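Local atomic coordinates of ADP-ribosylglycohydrolase (Thermus thermophilus, PDB entry 2YZV), a protein that is an ADP-ribosylglycohydrolase family member with an all-helical fold that holds two magnesium ions. Residues A[237-242]-A[271-276]. Residues are numbered along the deposited sequence; the frame is centred on the assembly and turned at random.
Sequences DFEEGM and AIPGRW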
ATOM      1  N   ASP A 237       6.957   5.665  16.309  1.00 16.42           N
ATOM      2  CA  ASP A 237       7.556   4.411  15.876  1.00 16.28           C
ATOM      3  C   ASP A 237       6.517   3.663  15.048  1.00 15.75           C
ATOM      4  O   ASP A 237       5.374   4.108  14.938  1.00 14.46           O
ATOM      5  CB  ASP A 237       8.020   3.563  17.072  1.00 18.55           C
ATOM      6  CG  ASP A 237       6.943   3.373  18.118  1.00 22.17           C
ATOM      7  OD1 ASP A 237       5.824   2.948  17.766  1.00 21.95           O
ATOM      8  OD2 ASP A 237       7.222   3.639  19.307  1.00 26.50           O
ATOM      9  N   PHE A 238       6.912   2.542  14.458  1.00 14.55           N
ATOM     10  CA  PHE A 238       5.995   1.774  13.622  1.00 13.75           C
ATOM     11  C   PHE A 238       4.696   1.415  14.341  1.00 14.75           C
ATOM     12  O   PHE A 238       3.596   1.664  13.836  1.00 14.39           O
ATOM     13  CB  PHE A 238       6.666   0.488  13.141  1.00 12.50           C
ATOM     14  CG  PHE A 238       5.862  -0.263  12.118  1.00 11.29           C
ATOM     15  CD1 PHE A 238       6.084  -0.061  10.759  1.00 10.62           C
ATOM     16  CD2 PHE A 238       4.871  -1.159  12.512  1.00 12.02           C
ATOM     17  CE1 PHE A 238       5.334  -0.737   9.803  1.00 11.18           C
ATOM     18  CE2 PHE A 238       4.112  -1.841  11.566  1.00 12.48           C
ATOM     19  CZ  PHE A 238       4.344  -1.630  10.206  1.00 11.45           C
ATOM     20  N   GLU A 239       4.829   0.822  15.520  1.00 14.79           N
ATOM     21  CA  GLU A 239       3.675   0.402  16.304  1.00 15.62           C
ATOM     22  C   GLU A 239       2.693   1.527  16.618  1.00 15.23           C
ATOM     23  O   GLU A 239       1.491   1.395  16.381  1.00 13.81           O
ATOM     24  CB  GLU A 239       4.144  -0.250  17.609  1.00 18.40           C
ATOM     25  CG  GLU A 239       3.023  -0.850  18.440  1.00 22.49           C
ATOM     26  CD  GLU A 239       3.539  -1.610  19.648  1.00 26.11           C
ATOM     27  OE1 GLU A 239       2.725  -2.256  20.337  1.00 29.23           O
ATOM     28  OE2 GLU A 239       4.759  -1.556  19.908  1.00 29.92           O
ATOM     29  N   GLU A 240       3.197   2.637  17.146  1.00 14.46           N
ATOM     30  CA  GLU A 240       2.317   3.747  17.495  1.00 15.05           C
ATOM     31  C   GLU A 240       1.571   4.305  16.287  1.00 14.06           C
ATOM     32  O   GLU A 240       0.367   4.573  16.361  1.00 14.27           O
ATOM     33  CB  GLU A 240       3.105   4.865  18.182  1.00 17.97           C
ATOM     34  CG  GLU A 240       2.225   6.025  18.613  1.00 19.65           C
ATOM     35  CD  GLU A 240       2.952   7.035  19.475  1.00 22.76           C
ATOM     36  OE1 GLU A 240       4.024   7.517  19.060  1.00 20.26           O
ATOM     37  OE2 GLU A 240       2.442   7.347  20.572  1.00 29.01           O
ATOM     38  N   GLY A 241       2.286   4.478  15.179  1.00 12.51           N
ATOM     39  CA  GLY A 241       1.659   4.994  13.976  1.00 12.13           C
ATOM     40  C   GLY A 241       0.635   4.016  13.426  1.00 10.14           C
ATOM     41  O   GLY A 241      -0.427   4.421  12.957  1.00 10.47           O
ATOM     42  N   MET A 242       0.945   2.726  13.485  1.00  9.57           N
ATOM     43  CA  MET A 242       0.017   1.715  12.986  1.00  8.27           C
ATOM     44  C   MET A 242      -1.283   1.723  13.782  1.00  8.86           C
ATOM     45  O   MET A 242      -2.372   1.622  13.209  1.00  8.55           O
ATOM     46  CB  MET A 242       0.645   0.324  13.043  1.00  8.33           C
ATOM     47  CG  MET A 242      -0.269  -0.779  12.509  1.00  8.62           C
ATOM     48  SD  MET A 242      -0.744  -0.550  10.767  1.00 10.07           S
ATOM     49  CE  MET A 242       0.766  -1.060   9.957  1.00  9.50           C
ATOM     50  N   ALA A 271      11.941  -3.008  13.242  1.00 16.98           N
ATOM     51  CA  ALA A 271      11.162  -2.120  14.096  1.00 17.44           C
ATOM     52  C   ALA A 271       9.696  -2.527  14.222  1.00 17.03           C
ATOM     53  O   ALA A 271       8.964  -1.977  15.045  1.00 19.45           O
ATOM     54  CB  ALA A 271      11.260  -0.686  13.581  1.00 19.43           C
ATOM     55  N   ILE A 272       9.265  -3.479  13.402  1.00 14.88           N
ATOM     56  CA  ILE A 272       7.884  -3.949  13.461  1.00 15.84           C
ATOM     57  C   ILE A 272       7.761  -4.967  14.595  1.00 15.13           C
ATOM     58  O   ILE A 272       8.575  -5.887  14.698  1.00 15.62           O
ATOM     59  CB  ILE A 272       7.464  -4.621  12.134  1.00 15.21           C
ATOM     60  CG1 ILE A 272       7.599  -3.623  10.977  1.00 15.18           C
ATOM     61  CG2 ILE A 272       6.039  -5.144  12.244  1.00 16.54           C
ATOM     62  CD1 ILE A 272       7.246  -4.195   9.612  1.00 16.29           C
ATOM     63  N   PRO A 273       6.750  -4.810  15.468  1.00 14.88           N
ATOM     64  CA  PRO A 273       6.558  -5.741  16.586  1.00 15.24           C
ATOM     65  C   PRO A 273       6.692  -7.200  16.168  1.00 16.15           C
ATOM     66  O   PRO A 273       5.997  -7.665  15.264  1.00 17.12           O
ATOM     67  CB  PRO A 273       5.151  -5.405  17.069  1.00 15.06           C
ATOM     68  CG  PRO A 273       5.095  -3.930  16.867  1.00 14.61           C
ATOM     69  CD  PRO A 273       5.725  -3.750  15.492  1.00 14.46           C
ATOM     70  N   GLY A 274       7.593  -7.918  16.834  1.00 16.19           N
ATOM     71  CA  GLY A 274       7.808  -9.315  16.511  1.00 16.64           C
ATOM     72  C   GLY A 274       6.558 -10.171  16.579  1.00 16.68           C
ATOM     73  O   GLY A 274       6.363 -11.055  15.741  1.00 16.19           O
ATOM     74  N   ARG A 275       5.706  -9.920  17.569  1.00 16.63           N
ATOM     75  CA  ARG A 275       4.487 -10.702  17.715  1.00 17.47           C
ATOM     76  C   ARG A 275       3.546 -10.519  16.526  1.00 17.01           C
ATOM     77  O   ARG A 275       2.799 -11.433  16.183  1.00 17.87           O
ATOM     78  CB  ARG A 275       3.773 -10.350  19.026  1.00 18.71           C
ATOM     79  CG  ARG A 275       3.372  -8.901  19.170  1.00 20.10           C
ATOM     80  CD  ARG A 275       2.786  -8.641  20.547  1.00 22.16           C
ATOM     81  NE  ARG A 275       2.316  -7.268  20.694  1.00 22.51           N
ATOM     82  CZ  ARG A 275       3.106  -6.199  20.734  1.00 25.27           C
ATOM     83  NH1 ARG A 275       4.422  -6.334  20.643  1.00 25.96           N
ATOM     84  NH2 ARG A 275       2.575  -4.991  20.857  1.00 26.50           N
ATOM     85  N   TRP A 276       3.573  -9.342  15.905  1.00 15.63           N
ATOM     86  CA  TRP A 276       2.726  -9.096  14.740  1.00 14.76           C
ATOM     87  C   TRP A 276       3.249  -9.913  13.562  1.00 16.07           C
ATOM     88  O   TRP A 276       2.477 -10.540  12.834  1.00 16.81           O
ATOM     89  CB  TRP A 276       2.714  -7.603  14.372  1.00 14.47           C
ATOM     90  CG  TRP A 276       1.918  -6.741  15.321  1.00 13.74           C
ATOM     91  CD1 TRP A 276       1.163  -7.165  16.383  1.00 14.58           C
ATOM     92  CD2 TRP A 276       1.783  -5.312  15.283  1.00 11.86           C
ATOM     93  NE1 TRP A 276       0.569  -6.093  17.002  1.00 14.21           N
ATOM     94  CE2 TRP A 276       0.931  -4.943  16.351  1.00 13.16           C
ATOM     95  CE3 TRP A 276       2.298  -4.308  14.451  1.00 11.97           C
ATOM     96  CZ2 TRP A 276       0.583  -3.609  16.609  1.00 13.41           C
ATOM     97  CZ3 TRP A 276       1.949  -2.979  14.708  1.00 10.87           C
ATOM     98  CH2 TRP A 276       1.100  -2.644  15.778  1.00 12.67           C
TER
HETATM   99  O   HOH W   1       7.499  -0.064  16.610  1.00 24.37           O
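With CG of Phe238 anti to the backbone N (chi1 -172°) and CG1 of Ile272 anti to its carbonyl carbon (chi1 -59°), the isoleucine's CG1 comes over the face of the phenyl ring. Ile272 CG1 sits 3.7 Å from the centroid of the Phe238 ring, only 3° off the ring normal, a CH-pi contact over the middle of the face. Phe238 and Trp276 meet edge to edge, CE2 of Phe238 4.0 Å from Trp276 CZ3. Pro273 CG packs over one face of that indole toward its rim and also touches Glu239 CB at 3.9 Å. Met242 adds CG against Trp276 CZ3 at 3.8 Å. In this all-helical fold, the contact joins the start of helix 238-246 to the turn leading into helix 274-279 and that helix's first turn; Phe238 also touches Ala263 and Tyr267 of helix 252-267, and Trp276 reaches Val20 and Leu24 of helix 4-26. Asp237 N-caps its helix, OD1 accepting from Glu240 N at 2.7 Å. A water bridges Glu239 N and Ala271 O. The extended Glu239 chain lays CG against Trp276 CH2 (3.7 Å), oblique to the ring. Beyond it, Arg275 NH2 forms a salt bridge with Glu239 OE1, whose place is less sure, through a weak hydrogen bond; the stronger partners are Arg243 for Glu239 and Glu41 for Arg275.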